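Local atomic coordinates of acetyltransferase, GNAT family (PDB entry 2OH1), a protein that probably transfers an acetyl group from acetyl-coenzyme A to an unspecified acceptor, as GNAT-family acetyltransferases do. Residues F127-G132 and Y172-S177; I140-I145 and Y158-S163; T150-Y155 and G168-Q173. One frame throughout, in Å; residues are numbered along the deposited sequence. Where two conformers were deposited one is given.

Contact 1 of 3, residues F127-G132 and Y172-S177; sequences FAEKLG and YQKELS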
loop_
_atom_site.group_PDB
_atom_site.type_symbol
_atom_site.label_atom_id
_atom_site.label_comp_id
_atom_site.label_asym_id
_atom_site.label_seq_id
_atom_site.Cartn_x
_atom_site.Cartn_y
_atom_site.Cartn_z
ATOM N N PHE A 127 9.801 -2.396 -1.213
ATOM C CA PHE A 127 10.321 -1.061 -1.439
ATOM C C PHE A 127 10.022 -0.113 -0.229
ATOM O O PHE A 127 10.877 0.660 0.196
ATOM C CB PHE A 127 9.780 -0.505 -2.780
ATOM C CG PHE A 127 10.160 0.876 -3.037
ATOM C CD1 PHE A 127 11.415 1.173 -3.551
ATOM C CD2 PHE A 127 9.307 1.912 -2.707
ATOM C CE1 PHE A 127 11.776 2.508 -3.773
ATOM C CE2 PHE A 127 9.646 3.224 -2.945
ATOM C CZ PHE A 127 10.868 3.536 -3.463
ATOM N N ALA A 128 8.815 -0.211 0.317
ATOM C CA ALA A 128 8.422 0.577 1.496
ATOM C C ALA A 128 9.342 0.200 2.689
ATOM O O ALA A 128 9.729 1.082 3.471
ATOM C CB ALA A 128 6.915 0.383 1.839
ATOM N N GLU A 129 9.587 -1.106 2.858
ATOM C CA GLU A 129 10.494 -1.618 3.895
ATOM C C GLU A 129 11.858 -0.968 3.749
ATOM O O GLU A 129 12.404 -0.439 4.719
ATOM C CB GLU A 129 10.614 -3.127 3.837
ATOM C CG GLU A 129 9.303 -3.880 4.116
ATOM C CD GLU A 129 9.439 -5.390 3.884
ATOM O OE1 GLU A 129 10.504 -5.950 4.196
ATOM O OE2 GLU A 129 8.439 -6.020 3.441
ATOM N N LYS A 130 12.391 -0.978 2.533
ATOM C CA LYS A 130 13.702 -0.338 2.236
ATOM C C LYS A 130 13.701 1.153 2.533
ATOM O O LYS A 130 14.648 1.635 3.139
ATOM C CB LYS A 130 14.127 -0.609 0.806
ATOM C CG LYS A 130 14.564 -2.015 0.594
ATOM C CD LYS A 130 14.788 -2.345 -0.916
ATOM C CE LYS A 130 15.952 -3.317 -1.115
ATOM N N LEU A 131 12.640 1.864 2.186
ATOM C CA LEU A 131 12.502 3.248 2.482
ATOM C C LEU A 131 12.499 3.484 4.019
ATOM O O LEU A 131 13.180 4.361 4.538
ATOM C CB LEU A 131 11.236 3.841 1.830
ATOM C CG LEU A 131 10.946 5.292 2.129
ATOM C CD1 LEU A 131 12.086 6.166 1.574
ATOM C CD2 LEU A 131 9.588 5.747 1.598
ATOM N N GLY A 132 11.740 2.681 4.750
ATOM C CA GLY A 132 11.669 2.847 6.193
ATOM C C GLY A 132 13.024 2.593 6.822
ATOM O O GLY A 132 13.415 3.293 7.771
ATOM N N TYR A 172 -1.447 -5.606 11.361
ATOM C CA TYR A 172 -0.201 -6.303 11.026
ATOM C C TYR A 172 0.935 -5.316 11.041
ATOM O O TYR A 172 0.820 -4.189 10.593
ATOM C CB TYR A 172 -0.274 -6.916 9.640
ATOM C CG TYR A 172 -1.292 -8.042 9.533
ATOM C CD1 TYR A 172 -0.946 -9.340 9.824
ATOM C CD2 TYR A 172 -2.589 -7.802 9.068
ATOM C CE1 TYR A 172 -1.873 -10.370 9.742
ATOM C CE2 TYR A 172 -3.507 -8.818 8.993
ATOM C CZ TYR A 172 -3.148 -10.096 9.318
ATOM O OH TYR A 172 -4.052 -11.124 9.189
ATOM N N GLN A 173 2.089 -5.773 11.498
ATOM C CA GLN A 173 3.312 -4.975 11.403
ATOM C C GLN A 173 4.514 -5.811 11.111
ATOM O O GLN A 173 4.572 -6.981 11.456
ATOM C CB GLN A 173 3.534 -4.139 12.644
ATOM C CG GLN A 173 3.972 -4.808 13.856
ATOM C CD GLN A 173 4.262 -3.858 15.063
ATOM O OE1 GLN A 173 3.994 -2.653 15.064
ATOM N NE2 GLN A 173 4.752 -4.458 16.126
ATOM N N LYS A 174 5.444 -5.168 10.439
ATOM C CA LYS A 174 6.712 -5.785 10.152
ATOM C C LYS A 174 7.789 -4.905 10.774
ATOM O O LYS A 174 7.897 -3.725 10.448
ATOM C CB LYS A 174 6.903 -5.939 8.662
ATOM C CG LYS A 174 8.136 -6.737 8.329
ATOM C CD LYS A 174 8.468 -6.852 6.872
ATOM C CE LYS A 174 7.649 -7.822 6.159
ATOM N NZ LYS A 174 8.383 -8.368 4.967
ATOM N N GLU A 175 8.643 -5.482 11.608
ATOM C CA GLU A 175 9.725 -4.726 12.181
ATOM C C GLU A 175 10.833 -4.621 11.139
ATOM O O GLU A 175 11.172 -5.584 10.445
ATOM C CB GLU A 175 10.205 -5.385 13.474
ATOM C CG GLU A 175 10.948 -4.396 14.406
ATOM C CD GLU A 175 11.025 -4.875 15.882
ATOM O OE1 GLU A 175 10.713 -6.067 16.137
ATOM O OE2 GLU A 175 11.407 -4.048 16.758
ATOM N N LEU A 176 11.420 -3.434 10.992
ATOM C CA LEU A 176 12.429 -3.195 9.997
ATOM C C LEU A 176 13.789 -3.156 10.657
ATOM O O LEU A 176 14.061 -2.231 11.414
ATOM C CB LEU A 176 12.183 -1.864 9.360
ATOM C CG LEU A 176 10.830 -1.711 8.639
ATOM C CD1 LEU A 176 10.644 -0.326 7.987
ATOM C CD2 LEU A 176 10.715 -2.804 7.594
ATOM N N SER A 177 14.636 -4.082 10.278
ATOM C CA SER A 177 15.980 -4.179 10.856
ATOM C C SER A 177 16.943 -3.119 10.404
ATOM O O SER A 177 17.118 -2.877 9.221
ATOM C CB SER A 177 16.605 -5.538 10.536
ATOM O OG SER A 177 17.820 -5.691 11.271
HETATM O O HOH W 1 11.158 -8.315 3.402
#
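Glu129 and Lys174 meet where helix 120-134 of the GNAT fold packs beside the C-terminal end of strand 169-175. Their side chains cross at about a right angle. Glu129 stretches out from the helix beyond CG, whereas Lys174 starts with CG opposite its backbone N (chi1 -173°) and then bends at chi3 (-78°), which swings the ammonium across the carboxylate. NZ forms a salt bridge to Glu129 OE2 at 2.8 Å, approaching from above the carboxylate plane, 38° out of it. The same ammonium is hydrogen-bonded to the carbonyl O of Tyr158, so the lysine ties the helix to the turn before strand 161-166 as well. A water gives a hydrogen bond to Glu129 OE1 (2.6 Å) and accepts a weak one from Lys174 NZ.

Beside this polar pair, Leu176 packs against the helix, slanting across the aliphatic part of Glu129, and its side chain also touches Ile140 of strand 139-145. CD2 rests on Glu129 CB at 3.8 Å. CD1 lies 3.7 Å from the carbonyl O of Glu129 and reaches the helix backbone at Gly132, where, with no side chain intervening, it comes to 3.8 Å from CA.

Contact 2 of 3, residues I140-I145 and Y158-S163; sequences IRLDCI and YGFQFS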
loop_
_atom_site.group_PDB
_atom_site.type_symbol
_atom_site.label_atom_id
_atom_site.label_comp_id
_atom_site.label_asym_id
_atom_site.label_seq_id
_atom_site.Cartn_x
_atom_site.Cartn_y
_atom_site.Cartn_z
ATOM N N ILE A 140 6.709 -1.070 9.443
ATOM C CA ILE A 140 5.702 -0.850 8.408
ATOM C C ILE A 140 4.440 -1.530 8.960
ATOM O O ILE A 140 4.512 -2.665 9.468
ATOM C CB ILE A 140 6.023 -1.525 7.017
ATOM C CG1 ILE A 140 7.348 -1.089 6.402
ATOM C CG2 ILE A 140 4.865 -1.307 5.994
ATOM C CD1 ILE A 140 7.526 0.424 6.291
ATOM N N ARG A 141 3.308 -0.843 8.834
ATOM C CA ARG A 141 2.028 -1.274 9.404
ATOM C C ARG A 141 0.938 -1.228 8.388
ATOM O O ARG A 141 0.970 -0.432 7.449
ATOM C CB ARG A 141 1.651 -0.420 10.606
ATOM C CG ARG A 141 2.601 -0.707 11.796
ATOM C CD ARG A 141 2.310 0.217 12.948
ATOM N NE ARG A 141 3.031 -0.199 14.147
ATOM C CZ ARG A 141 3.164 0.526 15.219
ATOM N NH1 ARG A 141 2.701 1.758 15.256
ATOM N NH2 ARG A 141 3.846 0.022 16.249
ATOM N N LEU A 142 -0.021 -2.110 8.582
ATOM C CA LEU A 142 -1.228 -2.050 7.766
ATOM C C LEU A 142 -2.382 -2.757 8.490
ATOM O O LEU A 142 -2.186 -3.402 9.501
ATOM C CB LEU A 142 -0.998 -2.649 6.401
ATOM C CG LEU A 142 -0.599 -4.123 6.448
ATOM C CD1 LEU A 142 -1.841 -5.047 6.502
ATOM C CD2 LEU A 142 0.329 -4.466 5.306
ATOM N N ASP A 143 -3.597 -2.512 7.997
ATOM C CA ASP A 143 -4.795 -3.168 8.531
ATOM C C ASP A 143 -5.513 -3.922 7.402
ATOM O O ASP A 143 -5.322 -3.636 6.230
ATOM C CB ASP A 143 -5.667 -2.138 9.236
ATOM C CG ASP A 143 -6.128 -0.981 8.354
ATOM O OD1 ASP A 143 -6.766 -1.211 7.294
ATOM O OD2 ASP A 143 -5.947 0.227 8.740
ATOM N N CYS A 144 -6.309 -4.922 7.765
ATOM C CA CYS A 144 -6.986 -5.774 6.771
ATOM C C CYS A 144 -8.313 -6.159 7.362
ATOM O O CYS A 144 -8.371 -6.533 8.498
ATOM C CB CYS A 144 -6.185 -7.080 6.485
ATOM S SG CYS A 144 -6.748 -7.939 5.057
ATOM N N ILE A 145 -9.358 -6.048 6.564
ATOM C CA ILE A 145 -10.650 -6.516 6.989
ATOM C C ILE A 145 -10.553 -7.998 7.454
ATOM O O ILE A 145 -9.922 -8.821 6.795
ATOM C CB ILE A 145 -11.686 -6.309 5.811
ATOM C CG1 ILE A 145 -13.096 -6.452 6.319
ATOM C CG2 ILE A 145 -11.370 -7.223 4.606
ATOM C CD1 ILE A 145 -14.138 -6.284 5.160
ATOM N N TYR A 158 3.883 -12.606 3.362
ATOM C CA TYR A 158 4.874 -11.545 3.144
ATOM C C TYR A 158 5.661 -11.136 4.394
ATOM O O TYR A 158 6.458 -10.201 4.347
ATOM C CB TYR A 158 4.213 -10.301 2.552
ATOM C CG TYR A 158 3.643 -10.402 1.139
ATOM C CD1 TYR A 158 3.794 -11.522 0.309
ATOM C CD2 TYR A 158 3.026 -9.268 0.589
ATOM C CE1 TYR A 158 3.256 -11.522 -0.997
ATOM C CE2 TYR A 158 2.513 -9.272 -0.674
ATOM C CZ TYR A 158 2.629 -10.377 -1.461
ATOM O OH TYR A 158 2.128 -10.351 -2.746
ATOM N N GLY A 159 5.449 -11.816 5.527
ATOM C CA GLY A 159 6.256 -11.622 6.710
ATOM C C GLY A 159 5.736 -10.642 7.742
ATOM O O GLY A 159 6.456 -10.315 8.665
ATOM N N PHE A 160 4.499 -10.188 7.596
ATOM C CA PHE A 160 3.912 -9.336 8.593
ATOM C C PHE A 160 3.444 -10.139 9.788
ATOM O O PHE A 160 3.001 -11.270 9.647
ATOM C CB PHE A 160 2.740 -8.557 8.015
ATOM C CG PHE A 160 3.146 -7.434 7.150
ATOM C CD1 PHE A 160 3.509 -7.660 5.814
ATOM C CD2 PHE A 160 3.218 -6.151 7.667
ATOM C CE1 PHE A 160 3.894 -6.586 5.026
ATOM C CE2 PHE A 160 3.613 -5.090 6.869
ATOM C CZ PHE A 160 3.948 -5.321 5.570
ATOM N N GLN A 161 3.611 -9.546 10.966
ATOM C CA GLN A 161 3.139 -10.120 12.232
ATOM C C GLN A 161 1.776 -9.576 12.617
ATOM O O GLN A 161 1.552 -8.377 12.721
ATOM C CB GLN A 161 4.123 -9.871 13.383
ATOM C CG GLN A 161 3.701 -10.485 14.742
ATOM C CD GLN A 161 3.420 -11.994 14.694
ATOM O OE1 GLN A 161 2.347 -12.454 15.100
ATOM N NE2 GLN A 161 4.381 -12.756 14.209
ATOM N N PHE A 162 0.851 -10.497 12.856
ATOM C CA PHE A 162 -0.403 -10.183 13.430
ATOM C C PHE A 162 -0.257 -9.530 14.814
ATOM O O PHE A 162 0.461 -10.032 15.692
ATOM C CB PHE A 162 -1.215 -11.467 13.591
ATOM C CG PHE A 162 -2.513 -11.261 14.305
ATOM C CD1 PHE A 162 -3.542 -10.504 13.711
ATOM C CD2 PHE A 162 -2.751 -11.804 15.566
ATOM C CE1 PHE A 162 -4.743 -10.327 14.357
ATOM C CE2 PHE A 162 -3.979 -11.597 16.199
ATOM C CZ PHE A 162 -4.965 -10.872 15.596
ATOM N N SER A 163 -0.889 -8.376 14.947
ATOM C CA SER A 163 -0.718 -7.496 16.110
ATOM C C SER A 163 -1.990 -7.106 16.823
ATOM O O SER A 163 -1.936 -6.327 17.774
ATOM C CB SER A 163 0.020 -6.227 15.664
ATOM O OG SER A 163 1.293 -6.596 15.165
#
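Phe160 points its ring at Ile140 and Leu142 of strand 139-145, in the hydrophobic layer between the sheet and the helix of a beta-alpha-beta crossover of the GNAT fold. Strand 139-145 leads through helix 149-157 to strand 161-166, and the two strands run parallel with strand 169-175 between them. The contact is buried and has no hydrogen bond across it.

Leu142 adopts the less common leucine conformation, with CG placed between its backbone N and carbonyl carbon (chi1 61°). This carries CD2 over one face of Phe160, the two side chains crossing at about a right angle. The methyl sits 3.9 Å from the ring centroid, 21° off the normal and shifted toward the rim, a CH-pi contact. CD2 is 3.7 Å from both CE2 and CZ of Phe160.

Ile140 divides its branches: CG2, opposite the backbone N, comes to the rim of the phenyl ring, 4.1 Å from CE2, while CG1 lies beside the N and carries CD1 away from it. The carbonyl O of Ile140 is near the ring plane, at its edge. The side chain of Phe160 also touches Ile125 of helix 120-134 and Lys174.

The approach to the aromatic residue is made by Gly159, whose positive phi ends helix 149-157 in a Schellman motif. Beyond Phe160 the chain enters strand 161-166, where Ser163 OG donates to the carbonyl O of Gln161 at 3.0 Å, reaching it from above the carbonyl plane.

Contact 3 of 3, residues T150-Y155 and G168-Q173; sequences TLNQMY and GFYLYQ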
loop_
_atom_site.group_PDB
_atom_site.type_symbol
_atom_site.label_atom_id
_atom_site.label_comp_id
_atom_site.label_asym_id
_atom_site.label_seq_id
_atom_site.Cartn_x
_atom_site.Cartn_y
_atom_site.Cartn_z
ATOM N N THR A 150 -7.944 -14.378 1.773
ATOM C CA THR A 150 -6.785 -14.453 0.885
ATOM C C THR A 150 -5.838 -13.275 1.115
ATOM O O THR A 150 -4.624 -13.436 1.080
ATOM C CB THR A 150 -7.212 -14.622 -0.601
ATOM O OG1 THR A 150 -7.952 -13.491 -1.014
ATOM C CG2 THR A 150 -8.086 -15.873 -0.742
ATOM N N LEU A 151 -6.381 -12.109 1.422
ATOM C CA LEU A 151 -5.533 -10.960 1.659
ATOM C C LEU A 151 -4.812 -11.093 2.984
ATOM O O LEU A 151 -3.658 -10.781 3.053
ATOM C CB LEU A 151 -6.344 -9.669 1.614
ATOM C CG LEU A 151 -5.589 -8.352 1.453
ATOM C CD1 LEU A 151 -4.612 -8.401 0.284
ATOM C CD2 LEU A 151 -6.604 -7.167 1.323
ATOM N N ASN A 152 -5.523 -11.540 4.024
ATOM C CA ASN A 152 -4.882 -11.810 5.325
ATOM C C ASN A 152 -3.767 -12.845 5.153
ATOM O O ASN A 152 -2.659 -12.639 5.663
ATOM C CB ASN A 152 -5.890 -12.261 6.378
ATOM C CG ASN A 152 -6.660 -11.084 7.001
ATOM O OD1 ASN A 152 -6.135 -10.315 7.811
ATOM N ND2 ASN A 152 -7.920 -10.939 6.612
ATOM N N GLN A 153 -4.037 -13.918 4.394
ATOM C CA GLN A 153 -2.992 -14.938 4.133
ATOM C C GLN A 153 -1.766 -14.304 3.473
ATOM O O GLN A 153 -0.628 -14.638 3.793
ATOM C CB GLN A 153 -3.477 -16.083 3.251
ATOM C CG GLN A 153 -4.366 -17.028 3.920
ATOM C CD GLN A 153 -5.050 -18.022 2.958
ATOM O OE1 GLN A 153 -5.669 -17.633 1.959
ATOM N NE2 GLN A 153 -5.004 -19.289 3.310
HETATM N N MSE A 154 -2.035 -13.370 2.555
HETATM C CA MSE A 154 -0.973 -12.735 1.792
HETATM C C MSE A 154 -0.060 -11.943 2.712
HETATM O O MSE A 154 1.145 -12.049 2.688
HETATM C CB MSE A 154 -1.580 -11.857 0.705
HETATM C CG MSE A 154 -0.519 -11.279 -0.174
HETATM SE SE MSE A 154 -1.133 -9.902 -1.406
HETATM C CE MSE A 154 -1.025 -8.484 -0.141
ATOM N N TYR A 155 -0.647 -11.123 3.570
ATOM C CA TYR A 155 0.188 -10.349 4.466
ATOM C C TYR A 155 1.062 -11.228 5.373
ATOM O O TYR A 155 2.210 -10.928 5.642
ATOM C CB TYR A 155 -0.660 -9.374 5.295
ATOM C CG TYR A 155 -1.336 -8.314 4.445
ATOM C CD1 TYR A 155 -0.603 -7.582 3.520
ATOM C CD2 TYR A 155 -2.665 -8.012 4.600
ATOM C CE1 TYR A 155 -1.202 -6.559 2.773
ATOM C CE2 TYR A 155 -3.270 -7.031 3.854
ATOM C CZ TYR A 155 -2.533 -6.294 2.957
ATOM O OH TYR A 155 -3.182 -5.275 2.252
ATOM N N GLY A 168 -13.312 -4.393 13.363
ATOM C CA GLY A 168 -13.483 -5.319 12.263
ATOM C C GLY A 168 -12.278 -5.524 11.405
ATOM O O GLY A 168 -12.399 -6.109 10.305
ATOM N N PHE A 169 -11.116 -4.984 11.835
ATOM C CA PHE A 169 -9.853 -5.124 11.116
ATOM C C PHE A 169 -8.840 -5.929 11.909
ATOM O O PHE A 169 -8.790 -5.819 13.110
ATOM C CB PHE A 169 -9.230 -3.747 10.769
ATOM C CG PHE A 169 -10.024 -2.941 9.764
ATOM C CD1 PHE A 169 -11.148 -2.242 10.182
ATOM C CD2 PHE A 169 -9.696 -2.932 8.453
ATOM C CE1 PHE A 169 -11.892 -1.534 9.304
ATOM C CE2 PHE A 169 -10.442 -2.212 7.547
ATOM C CZ PHE A 169 -11.546 -1.507 7.988
ATOM N N TYR A 170 -7.991 -6.683 11.223
ATOM C CA TYR A 170 -6.776 -7.230 11.843
ATOM C C TYR A 170 -5.609 -6.258 11.550
ATOM O O TYR A 170 -5.511 -5.665 10.482
ATOM C CB TYR A 170 -6.460 -8.603 11.290
ATOM C CG TYR A 170 -7.467 -9.663 11.615
ATOM C CD1 TYR A 170 -7.983 -9.804 12.901
ATOM C CD2 TYR A 170 -7.834 -10.583 10.662
ATOM C CE1 TYR A 170 -8.865 -10.832 13.199
ATOM C CE2 TYR A 170 -8.692 -11.597 10.925
ATOM C CZ TYR A 170 -9.226 -11.743 12.197
ATOM O OH TYR A 170 -10.102 -12.782 12.461
ATOM N N LEU A 171 -4.732 -6.115 12.524
ATOM C CA LEU A 171 -3.596 -5.222 12.441
ATOM C C LEU A 171 -2.314 -6.045 12.283
ATOM O O LEU A 171 -2.091 -6.994 13.027
ATOM C CB LEU A 171 -3.500 -4.380 13.724
ATOM C CG LEU A 171 -4.459 -3.195 13.892
ATOM C CD1 LEU A 171 -5.956 -3.581 13.882
ATOM C CD2 LEU A 171 -4.087 -2.473 15.159
ATOM N N TYR A 172 -1.447 -5.606 11.361
ATOM C CA TYR A 172 -0.201 -6.303 11.026
ATOM C C TYR A 172 0.935 -5.316 11.041
ATOM O O TYR A 172 0.820 -4.189 10.593
ATOM C CB TYR A 172 -0.274 -6.916 9.640
ATOM C CG TYR A 172 -1.292 -8.042 9.533
ATOM C CD1 TYR A 172 -0.946 -9.340 9.824
ATOM C CD2 TYR A 172 -2.589 -7.802 9.068
ATOM C CE1 TYR A 172 -1.873 -10.370 9.742
ATOM C CE2 TYR A 172 -3.507 -8.818 8.993
ATOM C CZ TYR A 172 -3.148 -10.096 9.318
ATOM O OH TYR A 172 -4.052 -11.124 9.189
ATOM N N GLN A 173 2.089 -5.773 11.498
ATOM C CA GLN A 173 3.312 -4.975 11.403
ATOM C C GLN A 173 4.514 -5.811 11.111
ATOM O O GLN A 173 4.572 -6.981 11.456
ATOM C CB GLN A 173 3.534 -4.139 12.644
ATOM C CG GLN A 173 3.972 -4.808 13.856
ATOM C CD GLN A 173 4.262 -3.858 15.063
ATOM O OE1 GLN A 173 3.994 -2.653 15.064
ATOM N NE2 GLN A 173 4.752 -4.458 16.126
#
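Asn152 reaches from helix 149-157 to two tyrosines of strand 169-175, Tyr170 and Tyr172. Its CB lies 3.5 Å from the phenol oxygen OH of Tyr172. With chi1 at -80°, CG stands beside the backbone N, and this brings the amide to the strand although the first bond of the side chain does not aim at it. CG lies in the plane of the Tyr170 ring, at its edge, 3.9 Å from CD2.

The amide then splits. OD1 accepts a hydrogen bond from Tyr172 OH, with 2.6 Å between the two atoms, and the donor is tilted 20° from the carbonyl plane. OD1 is also in the plane of the Tyr172 ring, 3.2 Å from CE2, and it approaches Tyr170 CD2 to 3.3 Å, so the oxygen is wedged between two ring edges. ND2 turns to the chain before the helix and donates to the carbonyl O atoms of Asn148 and Ile145. Since ND2 faces two carbonyl oxygens, the amide is held in this rotation.

One turn along, Tyr155 lays its CB over one face of Tyr172. The two rings meet obliquely, with centroids 6.0 Å apart. Leu142, from the neighbouring strand 139-145, touches both tyrosines.

Helix and strand axes run nearly parallel, 17° apart at a closest approach of 10.5 Å. The helix is the connection of the beta-alpha-beta crossover from strand 139-145 to strand 161-166 and packs on strand 169-175, as in the C-terminal half of the GNAT fold, where the last strand is inserted between the two strands that the helix joins.

From the N terminus, the chain enters helix 120-134, where contact 1 begins a loop that closes on strand 169-175 with 39 residues between its segments. Within that span lies contact 2 entire, bringing strand 139-145 against the segment that follows helix 149-157. Contact 3 starts on that helix, before contact 2 has closed, and ends on strand 169-175, so contacts 2 and 3 cross, each with 12 residues between its segments. Contacts 1 and 3 finish on the same strand, sharing Tyr172 and Gln173. Strand 169-175, hydrogen-bonded between strands 139-145 and 161-166, thus joins both helices to the C-terminal part of the sheet.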